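Local coordinates for protein PHB depolymerase (Penicillium funiculosum, PDB 2D81) that hydrolyses the ester bonds of the biopolyester poly(3-hydroxybutyrate), probably by the serine-esterase route of its circularly permuted alpha/beta-hydrolase fold, at residues 45-50 with 65-70; 95-100 with 107-112; 155-160 with 235-240; 207-212 with 250-255; 220-225 with 254-259. All blocks are in the same frame, centred on the assembly; numbering follows the deposited sequence.

How the contacts relate
Contacts 2, 4 and 5 all reach the mixed central sheet of this alpha/beta hydrolase, contact 2 on one side of the chain's centre and contacts 4 and 5 on the other, about 27 to 29 Å away between centres. Contacts 4 and 5 share Asn254 and Asn255; Tyr209 N lies 2.8 Å from Ile258 O, a probable hydrogen bond between adjacent strands. Contacts 1 and 2 also touch, through a probable hydrogen bond of 2.8 Å from Gln111 NE2 to Pro65 O. Both lie near the bound hydroxybutyrate trimer, their nearest side chains, Cys50 and Met109, being about 10 Å from it. Contact 3 comes within about 12 Å through Ile237.

Contact 1: 45-50 with 65-70; sequences GGPYDC and PSITTP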
# COMPACT_ATOMS: atom_id res chain seq x y z
N GLY A 45 -5.41 6.04 4.67
CA GLY A 45 -4.35 6.92 4.22
C GLY A 45 -4.92 8.28 3.85
O GLY A 45 -5.89 8.72 4.46
N GLY A 46 -4.33 8.94 2.86
CA GLY A 46 -4.79 10.27 2.51
C GLY A 46 -4.39 10.72 1.11
O GLY A 46 -3.79 9.96 0.35
N PRO A 47 -4.70 11.98 0.76
CA PRO A 47 -4.41 12.57 -0.55
C PRO A 47 -2.98 12.38 -1.07
O PRO A 47 -2.00 12.51 -0.33
CB PRO A 47 -4.75 14.04 -0.34
CG PRO A 47 -5.87 13.98 0.64
CD PRO A 47 -5.36 12.97 1.63
N TYR A 48 -2.89 12.07 -2.36
CA TYR A 48 -1.62 12.14 -3.07
C TYR A 48 -1.00 13.53 -2.93
O TYR A 48 -1.65 14.53 -3.25
CB TYR A 48 -1.85 11.83 -4.55
CG TYR A 48 -0.61 12.02 -5.39
CD1 TYR A 48 0.39 11.05 -5.42
CD2 TYR A 48 -0.41 13.20 -6.09
CE1 TYR A 48 1.57 11.25 -6.14
CE2 TYR A 48 0.76 13.42 -6.81
CZ TYR A 48 1.74 12.45 -6.83
OH TYR A 48 2.91 12.68 -7.51
N ASP A 49 0.24 13.58 -2.45
CA ASP A 49 1.00 14.83 -2.32
C ASP A 49 0.46 15.69 -1.18
O ASP A 49 0.72 16.89 -1.12
CB ASP A 49 0.96 15.63 -3.64
CG ASP A 49 2.17 16.56 -3.80
OD1 ASP A 49 1.97 17.77 -4.08
OD2 ASP A 49 3.32 16.09 -3.68
N CYS A 50 -0.27 15.06 -0.26
CA CYS A 50 -0.93 15.80 0.82
C CYS A 50 0.04 16.70 1.59
O CYS A 50 -0.27 17.85 1.88
CB CYS A 50 -1.61 14.84 1.80
SG CYS A 50 -2.81 15.68 2.89
N PRO A 65 -7.40 18.22 5.27
CA PRO A 65 -6.27 18.75 4.50
C PRO A 65 -6.75 19.35 3.18
O PRO A 65 -7.72 18.89 2.59
CB PRO A 65 -5.39 17.53 4.29
CG PRO A 65 -6.38 16.40 4.27
CD PRO A 65 -7.30 16.76 5.41
N SER A 66 -6.06 20.39 2.72
CA SER A 66 -6.37 20.98 1.42
C SER A 66 -5.88 20.06 0.31
O SER A 66 -4.82 19.44 0.44
CB SER A 66 -5.71 22.35 1.28
OG SER A 66 -6.01 22.93 0.02
N ILE A 67 -6.64 19.97 -0.77
CA ILE A 67 -6.19 19.23 -1.93
C ILE A 67 -6.15 20.11 -3.18
O ILE A 67 -6.02 19.61 -4.30
CB ILE A 67 -7.09 18.01 -2.22
CG1 ILE A 67 -8.53 18.47 -2.46
CG2 ILE A 67 -7.01 17.02 -1.06
CD1 ILE A 67 -9.44 17.38 -3.02
N THR A 68 -6.24 21.42 -2.99
CA THR A 68 -6.19 22.33 -4.12
C THR A 68 -4.86 22.19 -4.86
O THR A 68 -4.84 21.91 -6.07
CB THR A 68 -6.36 23.80 -3.67
OG1 THR A 68 -7.57 23.93 -2.92
CG2 THR A 68 -6.44 24.72 -4.88
N THR A 69 -3.76 22.38 -4.15
CA THR A 69 -2.44 22.28 -4.77
C THR A 69 -2.08 20.83 -5.13
O THR A 69 -1.50 20.58 -6.17
CB THR A 69 -1.35 22.90 -3.88
OG1 THR A 69 -1.66 24.28 -3.66
CG2 THR A 69 0.01 22.79 -4.54
N PRO A 70 -2.42 19.87 -4.25
CA PRO A 70 -2.09 18.48 -4.58
C PRO A 70 -2.76 18.05 -5.90
O PRO A 70 -2.13 17.39 -6.73
CB PRO A 70 -2.64 17.71 -3.38
CG PRO A 70 -2.38 18.66 -2.26
CD PRO A 70 -2.83 19.99 -2.84
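A type II beta turn, Pro47 to Cys50, packs against the loop 65-67 and the first turn of helix 68-77, with Pro70 set against the turn. Pro70 CB lies 3.3 Å from Tyr48 O, and its CG is 3.7 Å from Asp49 O, so the ring meets two successive carbonyl oxygens. Proline suits this place because the first turn of a helix asks for no backbone N-H bond. The turn is closed by Cys50 N, which donates to Pro47 O at 3.1 Å, while Asp49 takes the positive phi (72°) that its third position requires. In the alpha/beta-hydrolase fold this loop follows strand 39-43; the residues linking the two segments along the chain include Tyr56 and Met60 of the polyester pocket, so the contact probably helps to hold that loop. Cys50 SG, anti to its own backbone nitrogen (chi1 -164°), reaches Pro65 CB at 3.5 Å and is disulfide-bonded to Cys59. Ile67, the N-cap residue, crosses Pro47 at about a right angle, bringing its CG2 to within 3.7 Å of Pro47 CG. Tyr48 and Asp49 turn their polar ends to other partners: Tyr48 OH to the carbonyl of Asp296, and Asp49 to Arg52 in a salt bridge.

Contact 2: 95-100 with 107-112; sequences MWTGSS and NVMNQL
Met109 on helix 106-116 packs against Met95 and Thr97 of strand 92-98, the first two elements of a beta-alpha-beta unit completed by strand 125-130. The short segments run almost antiparallel, at 167°, with their axes 8.7 Å apart. The interaction is mainly apolar. Met109 is bent at chi2 (-62°) and chi3, which folds its thioether back along the strand and sets CE 3.5 Å from Met95 CB. Its CG meets Thr97 CB at 4.0 Å. Further along the helix, Leu112 CG approaches Met95 SD at 4.0 Å, two flexible chains and a branched one filling the interface without polar demands. Replacing Met109 with an alanine removes the CE methyl set against Met95 CB and the Trp96 carbonyl, and would probably open a gap there. A second kind of contact sets a methyl against the backbone: Met109 CE is also 3.5 Å from Trp96 O. The side chain of Trp96 leaves the backbone on the side away from the helix, and its NE1 is bonded to Thr130 OG1. Within the strand segment, Thr97 OG1 donates to Gly98 O at 3.0 Å, from 42° above the carbonyl plane.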
# COMPACT_ATOMS: atom_id res chain seq x y z
N MET A 95 -11.06 2.17 -1.33
CA MET A 95 -10.72 3.02 -0.20
C MET A 95 -11.50 2.62 1.05
O MET A 95 -12.68 2.29 0.96
CB MET A 95 -11.00 4.49 -0.54
CG MET A 95 -10.03 5.06 -1.56
SD MET A 95 -10.49 6.72 -2.09
CE MET A 95 -11.67 6.33 -3.37
N TRP A 96 -10.83 2.64 2.20
CA TRP A 96 -11.44 2.23 3.45
C TRP A 96 -11.03 3.14 4.59
O TRP A 96 -9.88 3.57 4.67
CB TRP A 96 -11.04 0.79 3.81
CG TRP A 96 -11.59 0.33 5.14
CD1 TRP A 96 -12.82 -0.23 5.37
CD2 TRP A 96 -10.94 0.41 6.42
NE1 TRP A 96 -12.97 -0.49 6.71
CE2 TRP A 96 -11.84 -0.11 7.38
CE3 TRP A 96 -9.69 0.88 6.85
CZ2 TRP A 96 -11.53 -0.17 8.74
CZ3 TRP A 96 -9.38 0.82 8.21
CH2 TRP A 96 -10.30 0.29 9.14
N THR A 97 -11.98 3.42 5.48
CA THR A 97 -11.65 4.08 6.73
C THR A 97 -12.52 3.51 7.85
O THR A 97 -13.65 3.07 7.62
CB THR A 97 -11.88 5.60 6.64
OG1 THR A 97 -11.51 6.21 7.89
CG2 THR A 97 -13.34 5.90 6.34
N GLY A 98 -11.97 3.50 9.06
CA GLY A 98 -12.80 3.26 10.23
C GLY A 98 -13.45 4.57 10.62
O GLY A 98 -12.83 5.63 10.49
N SER A 99 -14.69 4.52 11.10
CA SER A 99 -15.40 5.76 11.42
C SER A 99 -14.84 6.39 12.69
O SER A 99 -15.02 7.59 12.92
CB SER A 99 -16.90 5.49 11.59
OG SER A 99 -17.17 4.76 12.77
N SER A 100 -14.16 5.59 13.50
CA SER A 100 -13.66 6.04 14.80
C SER A 100 -12.16 6.32 14.77
O SER A 100 -11.53 6.50 15.81
CB SER A 100 -13.96 4.99 15.88
OG SER A 100 -15.36 4.81 16.04
N ASN A 107 -12.26 12.21 7.57
CA ASN A 107 -12.15 13.51 6.92
C ASN A 107 -10.94 13.58 6.00
O ASN A 107 -10.97 14.25 4.96
CB ASN A 107 -12.08 14.62 7.98
CG ASN A 107 -13.38 14.78 8.76
OD1 ASN A 107 -13.37 15.23 9.91
ND2 ASN A 107 -14.49 14.43 8.14
N VAL A 108 -9.87 12.87 6.36
CA VAL A 108 -8.68 12.82 5.52
C VAL A 108 -8.89 11.87 4.35
O VAL A 108 -8.60 12.21 3.21
CB VAL A 108 -7.45 12.36 6.33
CG1 VAL A 108 -6.23 12.25 5.43
CG2 VAL A 108 -7.18 13.35 7.47
N MET A 109 -9.40 10.68 4.63
CA MET A 109 -9.68 9.74 3.55
C MET A 109 -10.70 10.28 2.55
O MET A 109 -10.60 10.01 1.36
CB MET A 109 -10.16 8.39 4.12
CG MET A 109 -9.02 7.44 4.45
SD MET A 109 -8.04 6.98 2.98
CE MET A 109 -9.22 5.93 2.12
N ASN A 110 -11.66 11.06 3.03
CA ASN A 110 -12.66 11.64 2.13
C ASN A 110 -12.02 12.61 1.14
O ASN A 110 -12.48 12.72 0.00
CB ASN A 110 -13.75 12.37 2.92
CG ASN A 110 -14.84 12.92 2.02
OD1 ASN A 110 -15.62 12.17 1.42
ND2 ASN A 110 -14.89 14.24 1.90
N GLN A 111 -10.98 13.32 1.57
CA GLN A 111 -10.28 14.23 0.68
C GLN A 111 -9.52 13.48 -0.41
O GLN A 111 -9.40 13.96 -1.54
CB GLN A 111 -9.30 15.12 1.45
CG GLN A 111 -9.95 16.18 2.34
CD GLN A 111 -10.77 17.18 1.55
OE1 GLN A 111 -11.91 16.90 1.17
NE2 GLN A 111 -10.20 18.36 1.30
N LEU A 112 -8.99 12.31 -0.08
CA LEU A 112 -8.39 11.45 -1.09
C LEU A 112 -9.45 11.04 -2.12
O LEU A 112 -9.19 11.05 -3.32
CB LEU A 112 -7.79 10.19 -0.46
CG LEU A 112 -7.29 9.11 -1.43
CD1 LEU A 112 -6.16 9.65 -2.30
CD2 LEU A 112 -6.81 7.91 -0.63

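Contact 3: 155-160 with 235-240; sequences PYISNC and SSIGSR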
# COMPACT_ATOMS: atom_id res chain seq x y z
N PRO A 155 -0.28 -4.51 17.31
CA PRO A 155 0.33 -4.35 15.98
C PRO A 155 -0.49 -3.57 14.95
O PRO A 155 -0.14 -3.56 13.77
CB PRO A 155 0.55 -5.78 15.55
CG PRO A 155 -0.72 -6.43 16.03
CD PRO A 155 -0.88 -5.85 17.44
N TYR A 156 -1.57 -2.93 15.39
CA TYR A 156 -2.48 -2.23 14.49
C TYR A 156 -3.06 -3.15 13.43
O TYR A 156 -3.20 -2.78 12.26
CB TYR A 156 -1.77 -1.04 13.84
CG TYR A 156 -1.16 -0.10 14.85
CD1 TYR A 156 0.17 -0.23 15.24
CD2 TYR A 156 -1.92 0.90 15.45
CE1 TYR A 156 0.73 0.61 16.20
CE2 TYR A 156 -1.38 1.74 16.41
CZ TYR A 156 -0.05 1.59 16.78
OH TYR A 156 0.50 2.42 17.73
N ILE A 157 -3.39 -4.37 13.85
CA ILE A 157 -4.12 -5.32 13.02
C ILE A 157 -5.19 -5.93 13.92
O ILE A 157 -4.88 -6.38 15.02
CB ILE A 157 -3.19 -6.45 12.51
CG1 ILE A 157 -1.98 -5.86 11.78
CG2 ILE A 157 -3.96 -7.39 11.59
CD1 ILE A 157 -0.91 -6.88 11.46
N SER A 158 -6.43 -5.94 13.46
CA SER A 158 -7.56 -6.25 14.34
C SER A 158 -8.59 -7.15 13.69
O SER A 158 -8.69 -7.23 12.47
CB SER A 158 -8.25 -4.96 14.78
OG SER A 158 -7.36 -4.08 15.44
N ASN A 159 -9.38 -7.82 14.53
CA ASN A 159 -10.62 -8.41 14.06
C ASN A 159 -11.69 -7.33 14.12
O ASN A 159 -12.28 -7.08 15.18
CB ASN A 159 -11.04 -9.59 14.94
CG ASN A 159 -12.22 -10.35 14.37
OD1 ASN A 159 -12.99 -9.82 13.57
ND2 ASN A 159 -12.39 -11.60 14.80
N CYS A 160 -11.93 -6.67 13.00
CA CYS A 160 -12.95 -5.63 12.90
C CYS A 160 -14.25 -6.19 12.33
O CYS A 160 -15.11 -5.42 11.90
CB CYS A 160 -12.47 -4.49 12.01
SG CYS A 160 -11.04 -3.55 12.65
N SER A 235 10.84 -5.41 11.35
CA SER A 235 11.66 -4.99 12.47
C SER A 235 10.83 -4.78 13.73
O SER A 235 11.29 -5.03 14.85
CB SER A 235 12.39 -3.69 12.12
OG SER A 235 13.18 -3.23 13.20
N SER A 236 9.59 -4.33 13.55
CA SER A 236 8.74 -3.97 14.68
C SER A 236 7.88 -5.12 15.18
O SER A 236 7.79 -5.36 16.39
CB SER A 236 7.84 -2.79 14.31
OG SER A 236 8.59 -1.62 14.04
N ILE A 237 7.24 -5.84 14.26
CA ILE A 237 6.26 -6.85 14.64
C ILE A 237 6.50 -8.20 13.97
O ILE A 237 5.60 -9.05 13.92
CB ILE A 237 4.82 -6.39 14.31
CG1 ILE A 237 4.71 -6.07 12.82
CG2 ILE A 237 4.47 -5.17 15.15
CD1 ILE A 237 3.31 -5.68 12.37
N GLY A 238 7.71 -8.41 13.47
CA GLY A 238 8.02 -9.66 12.79
C GLY A 238 7.08 -9.91 11.63
O GLY A 238 6.78 -9.00 10.85
N SER A 239 6.59 -11.14 11.50
CA SER A 239 5.79 -11.52 10.34
C SER A 239 4.30 -11.27 10.53
O SER A 239 3.48 -11.76 9.76
CB SER A 239 6.01 -13.00 10.02
OG SER A 239 5.53 -13.83 11.06
N ARG A 240 3.93 -10.48 11.54
CA ARG A 240 2.52 -10.30 11.84
C ARG A 240 1.70 -9.60 10.76
O ARG A 240 0.53 -9.92 10.57
CB ARG A 240 2.34 -9.59 13.18
CG ARG A 240 2.68 -10.47 14.38
CD ARG A 240 2.11 -9.89 15.67
NE ARG A 240 2.50 -10.68 16.84
CZ ARG A 240 2.18 -11.96 17.02
NH1 ARG A 240 1.47 -12.61 16.11
NH2 ARG A 240 2.58 -12.59 18.12
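Ile157 and Pro155 reach across to Ile237 and Arg240 with their side chains pointing toward the other segment, so that two aliphatic groups meet one isoleucine and the stem of an arginine. Ile237 divides its branches between the two partners. With CG1 lying between the backbone nitrogen and carbonyl carbon (chi1 58°), CG2 is left beside the nitrogen and meets Pro155 CB at 4.0 Å, while CD1 comes to 4.5 Å from Ile157 CD1. Ile157 is the longer reach: its CG1 arm is extended (chi2 170°) and carries CD1 to Arg240 O, 3.5 Å away, a methyl laid against a backbone carbonyl. The isoleucine tips thus meet loosely, and the packing is closer where a methyl meets the backbone. Strand 157-159 pairs in parallel with strand 137-139 in a small two-stranded sheet outside the central one, and strand 137-139 follows closely after His135 of the ligand pocket; the contact joins that sheet to helix 234-237 and the turn that follows. A cis peptide bond precedes Pro155, a conformation proline tolerates better than other residues. On the other side, a type II' turn runs from Ile237 to Arg240, closed by Arg240 N donating to Ile237 O at 3.2 Å. Gly238 suits its second position, with positive phi and no side chain. Arg240 lies at the margin, where only its CD nears the proline, 4.4 Å from Pro155 CB.

Contact 4: 207-212 with 250-255; sequences YLYVPQ and WADTNN
Tyr209 and Asp252 make the tight end of this contact: Tyr209 OH donates to Asp252 OD2 across only 2.5 Å, a very short hydrogen bond. The carboxylate oxygen lies in the plane of the phenol ring, at its edge, while the carboxylate itself is turned 57° from that plane. Both groups get there by swinging anti to their backbone nitrogens (chi1 179° for Tyr209), and the buried polar atoms have further partners. Gly186 N bonds the phenol oxygen, Ser185 OG the same carboxylate oxygen, and Asn180 ND2 the other one. Such donors would probably stabilise the charged carboxylate. Pro211 closes up alongside, its CG 3.5 Å from Ala251 O and its CB 3.7 Å from Asp252 OD2. Ala251 suits the site by being small: its methyl sits at the edge of the tyrosine ring, 4.2 Å from CD2 of Tyr209. The other side is loose. Gln212 leads its amide outward to solvent, and Thr253, Asn254 and Asn255 point away from the strand. Within a type I turn from Ala251 to Asn254, Asn254 ND2 donates to Trp250 O at 2.8 Å and a nearly straight 174°, while Asn254 OD1 and Thr253 OG1 turn to Asn177 and Ala178. Strand 205-210 runs antiparallel between strands 256-260 and 187-192, and helix 247-251 packs beside it, Ala251 also touching Met256 and Ile258 of strand 256-260.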
# COMPACT_ATOMS: atom_id res chain seq x y z
N TYR A 207 9.79 -9.53 1.74
CA TYR A 207 9.12 -10.82 1.69
C TYR A 207 8.06 -10.87 0.60
O TYR A 207 7.59 -9.83 0.12
CB TYR A 207 8.46 -11.12 3.04
CG TYR A 207 9.45 -11.19 4.18
CD1 TYR A 207 9.91 -10.04 4.81
CD2 TYR A 207 9.96 -12.42 4.60
CE1 TYR A 207 10.86 -10.10 5.82
CE2 TYR A 207 10.91 -12.50 5.61
CZ TYR A 207 11.36 -11.34 6.21
OH TYR A 207 12.32 -11.41 7.20
N LEU A 208 7.70 -12.08 0.19
CA LEU A 208 6.58 -12.27 -0.72
C LEU A 208 5.93 -13.62 -0.48
O LEU A 208 6.62 -14.62 -0.24
CB LEU A 208 7.03 -12.17 -2.19
CG LEU A 208 8.05 -13.18 -2.73
CD1 LEU A 208 7.96 -13.25 -4.25
CD2 LEU A 208 9.45 -12.78 -2.29
N TYR A 209 4.60 -13.66 -0.54
CA TYR A 209 3.88 -14.92 -0.45
C TYR A 209 3.63 -15.48 -1.84
O TYR A 209 3.06 -14.80 -2.69
CB TYR A 209 2.54 -14.75 0.27
CG TYR A 209 1.79 -16.05 0.33
CD1 TYR A 209 2.27 -17.11 1.09
CD2 TYR A 209 0.66 -16.26 -0.46
CE1 TYR A 209 1.65 -18.36 1.07
CE2 TYR A 209 0.03 -17.51 -0.50
CZ TYR A 209 0.54 -18.55 0.27
OH TYR A 209 -0.06 -19.79 0.23
N VAL A 210 4.06 -16.72 -2.05
CA VAL A 210 3.91 -17.37 -3.35
C VAL A 210 3.09 -18.64 -3.23
O VAL A 210 3.54 -19.63 -2.66
CB VAL A 210 5.29 -17.74 -3.95
CG1 VAL A 210 5.10 -18.44 -5.30
CG2 VAL A 210 6.14 -16.49 -4.13
N PRO A 211 1.85 -18.63 -3.75
CA PRO A 211 0.98 -19.81 -3.69
C PRO A 211 1.64 -20.96 -4.44
O PRO A 211 2.48 -20.73 -5.31
CB PRO A 211 -0.30 -19.34 -4.38
CG PRO A 211 -0.31 -17.87 -4.12
CD PRO A 211 1.14 -17.49 -4.35
N GLN A 212 1.26 -22.19 -4.12
CA GLN A 212 1.83 -23.35 -4.81
C GLN A 212 1.67 -23.22 -6.32
O GLN A 212 2.58 -23.56 -7.08
CB GLN A 212 1.15 -24.64 -4.34
CG GLN A 212 1.64 -25.89 -5.04
CD GLN A 212 3.14 -26.09 -4.89
OE1 GLN A 212 3.66 -26.19 -3.77
NE2 GLN A 212 3.85 -26.14 -6.01
N TRP A 250 -6.57 -15.09 0.35
CA TRP A 250 -7.18 -14.87 -0.96
C TRP A 250 -6.22 -15.17 -2.10
O TRP A 250 -6.61 -15.76 -3.11
CB TRP A 250 -7.68 -13.42 -1.06
CG TRP A 250 -8.89 -13.16 -0.23
CD1 TRP A 250 -8.92 -12.67 1.05
CD2 TRP A 250 -10.24 -13.45 -0.58
NE1 TRP A 250 -10.22 -12.64 1.51
CE2 TRP A 250 -11.05 -13.12 0.53
CE3 TRP A 250 -10.86 -13.97 -1.73
CZ2 TRP A 250 -12.44 -13.28 0.52
CZ3 TRP A 250 -12.24 -14.14 -1.74
CH2 TRP A 250 -13.01 -13.79 -0.62
N ALA A 251 -4.96 -14.78 -1.95
CA ALA A 251 -3.95 -15.03 -2.97
C ALA A 251 -3.85 -16.53 -3.25
O ALA A 251 -3.68 -16.95 -4.40
CB ALA A 251 -2.60 -14.50 -2.52
N ASP A 252 -3.97 -17.33 -2.19
CA ASP A 252 -3.62 -18.75 -2.27
C ASP A 252 -4.50 -19.51 -3.26
O ASP A 252 -4.08 -20.51 -3.83
CB ASP A 252 -3.73 -19.41 -0.90
CG ASP A 252 -2.94 -20.70 -0.81
OD1 ASP A 252 -3.48 -21.71 -0.30
OD2 ASP A 252 -1.79 -20.71 -1.26
N THR A 253 -5.73 -19.04 -3.44
CA THR A 253 -6.68 -19.73 -4.30
C THR A 253 -6.93 -18.99 -5.61
O THR A 253 -7.84 -19.34 -6.36
CB THR A 253 -8.03 -19.94 -3.58
OG1 THR A 253 -8.54 -18.66 -3.16
CG2 THR A 253 -7.85 -20.84 -2.37
N ASN A 254 -6.13 -17.97 -5.88
CA ASN A 254 -6.36 -17.10 -7.03
C ASN A 254 -5.11 -16.78 -7.83
O ASN A 254 -5.02 -15.72 -8.46
CB ASN A 254 -7.04 -15.81 -6.57
CG ASN A 254 -8.49 -16.02 -6.20
OD1 ASN A 254 -9.35 -16.18 -7.07
ND2 ASN A 254 -8.78 -16.04 -4.90
N ASN A 255 -4.14 -17.69 -7.81
CA ASN A 255 -2.94 -17.56 -8.62
C ASN A 255 -2.35 -16.16 -8.47
O ASN A 255 -2.01 -15.51 -9.46
CB ASN A 255 -3.25 -17.81 -10.10
CG ASN A 255 -3.80 -19.20 -10.34
OD1 ASN A 255 -3.24 -20.19 -9.89
ND2 ASN A 255 -4.91 -19.27 -11.07

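Contact 5: 220-225 with 254-259; sequences VCSLHV and NNMIIL
Ser222 and Met256 face each other across two adjacent parallel strands, Ser222 OG lying 3.3 Å from Met256 CG. The backbones are joined by four hydrogen bonds of 2.9 Å that alternate between the strands: Ser222 N to Asn255 O, Ile257 N to Ser222 O, His224 N to Ile257 O, and Leu259 N to His224 O. On the face carrying Ser222 and His224, the Met256 chain runs out extended (chi1 -174°, chi2 -176°), putting SD 4.1 Å from His224 CB. A lysine in place of Met256 would probably leave a charge buried beside His224 CB and lose the thioether packing there. The opposite face is aliphatic: Leu223 CD1 touches Ile257 CG2 at 3.9 Å, and Val225 lies side by side with Leu259. These strands belong to the central sheet of the alpha/beta hydrolase, strand 221-227 standing next to strand 13-18. The branched side chains suit a core packed on both faces, and helix 301-314 lies against the leucine side. A water bonded to Ser222 OG at 2.8 Å donates to Asn254 O. Further out, Ser14 OG bonds ND1 and Ser16 OG bonds NE2 of His224, while Tyr173 of helix 164-173 touches Ser222 and Met256.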
# COMPACT_ATOMS: atom_id res chain seq x y z
N VAL A 220 -0.02 -18.65 -15.24
CA VAL A 220 0.15 -17.21 -15.16
C VAL A 220 -0.50 -16.67 -13.89
O VAL A 220 -1.65 -16.98 -13.59
CB VAL A 220 -0.48 -16.50 -16.38
CG1 VAL A 220 -0.36 -14.99 -16.23
CG2 VAL A 220 0.23 -16.96 -17.65
N CYS A 221 0.26 -15.88 -13.15
CA CYS A 221 -0.20 -15.34 -11.87
C CYS A 221 -0.30 -13.83 -11.91
O CYS A 221 0.25 -13.17 -12.79
CB CYS A 221 0.75 -15.80 -10.76
SG CYS A 221 0.49 -17.57 -10.37
N SER A 222 -1.04 -13.27 -10.95
CA SER A 222 -1.11 -11.83 -10.76
C SER A 222 -0.20 -11.42 -9.60
O SER A 222 0.37 -12.27 -8.93
CB SER A 222 -2.54 -11.39 -10.48
OG SER A 222 -3.07 -12.06 -9.34
N LEU A 223 -0.09 -10.12 -9.37
CA LEU A 223 0.76 -9.60 -8.31
C LEU A 223 0.10 -8.43 -7.59
O LEU A 223 -0.26 -7.43 -8.22
CB LEU A 223 2.10 -9.15 -8.89
CG LEU A 223 3.07 -8.43 -7.94
CD1 LEU A 223 3.53 -9.37 -6.83
CD2 LEU A 223 4.26 -7.91 -8.73
N HIS A 224 -0.04 -8.56 -6.28
CA HIS A 224 -0.49 -7.45 -5.44
C HIS A 224 0.62 -7.10 -4.46
O HIS A 224 1.17 -7.97 -3.79
CB HIS A 224 -1.75 -7.84 -4.66
CG HIS A 224 -2.35 -6.71 -3.88
ND1 HIS A 224 -3.04 -5.68 -4.48
CD2 HIS A 224 -2.36 -6.45 -2.55
CE1 HIS A 224 -3.44 -4.83 -3.55
NE2 HIS A 224 -3.05 -5.27 -2.38
N VAL A 225 0.95 -5.81 -4.39
CA VAL A 225 1.92 -5.31 -3.43
C VAL A 225 1.16 -4.78 -2.21
O VAL A 225 0.31 -3.90 -2.35
CB VAL A 225 2.77 -4.18 -4.05
CG1 VAL A 225 3.82 -3.70 -3.05
CG2 VAL A 225 3.43 -4.67 -5.33
N ASN A 254 -6.13 -17.97 -5.88
CA ASN A 254 -6.36 -17.10 -7.03
C ASN A 254 -5.11 -16.78 -7.83
O ASN A 254 -5.02 -15.72 -8.46
CB ASN A 254 -7.04 -15.81 -6.57
CG ASN A 254 -8.49 -16.02 -6.20
OD1 ASN A 254 -9.35 -16.18 -7.07
ND2 ASN A 254 -8.78 -16.04 -4.90
N ASN A 255 -4.14 -17.69 -7.81
CA ASN A 255 -2.94 -17.56 -8.62
C ASN A 255 -2.35 -16.16 -8.47
O ASN A 255 -2.01 -15.51 -9.46
CB ASN A 255 -3.25 -17.81 -10.10
CG ASN A 255 -3.80 -19.20 -10.34
OD1 ASN A 255 -3.24 -20.19 -9.89
ND2 ASN A 255 -4.91 -19.27 -11.07
N MET A 256 -2.22 -15.71 -7.23
CA MET A 256 -1.78 -14.36 -6.95
C MET A 256 -0.59 -14.38 -5.99
O MET A 256 -0.63 -15.04 -4.96
CB MET A 256 -2.92 -13.55 -6.33
CG MET A 256 -2.62 -12.08 -6.12
SD MET A 256 -3.98 -11.25 -5.27
CE MET A 256 -5.27 -11.35 -6.54
N ILE A 257 0.47 -13.66 -6.35
CA ILE A 257 1.60 -13.44 -5.46
C ILE A 257 1.37 -12.13 -4.70
O ILE A 257 0.90 -11.15 -5.27
CB ILE A 257 2.92 -13.35 -6.26
CG1 ILE A 257 3.21 -14.69 -6.93
CG2 ILE A 257 4.07 -12.94 -5.34
CD1 ILE A 257 4.45 -14.68 -7.82
N ILE A 258 1.66 -12.13 -3.40
CA ILE A 258 1.61 -10.90 -2.62
C ILE A 258 3.03 -10.49 -2.25
O ILE A 258 3.74 -11.24 -1.57
CB ILE A 258 0.81 -11.07 -1.30
CG1 ILE A 258 -0.56 -11.70 -1.57
CG2 ILE A 258 0.64 -9.72 -0.63
CD1 ILE A 258 -1.50 -10.86 -2.42
N LEU A 259 3.45 -9.32 -2.71
CA LEU A 259 4.78 -8.80 -2.37
C LEU A 259 4.68 -7.89 -1.15
O LEU A 259 3.83 -6.99 -1.11
CB LEU A 259 5.36 -8.01 -3.55
CG LEU A 259 6.65 -7.22 -3.31
CD1 LEU A 259 7.80 -8.17 -2.98
CD2 LEU A 259 6.98 -6.40 -4.55
O HOH W 1 -4.68 -14.01 -10.50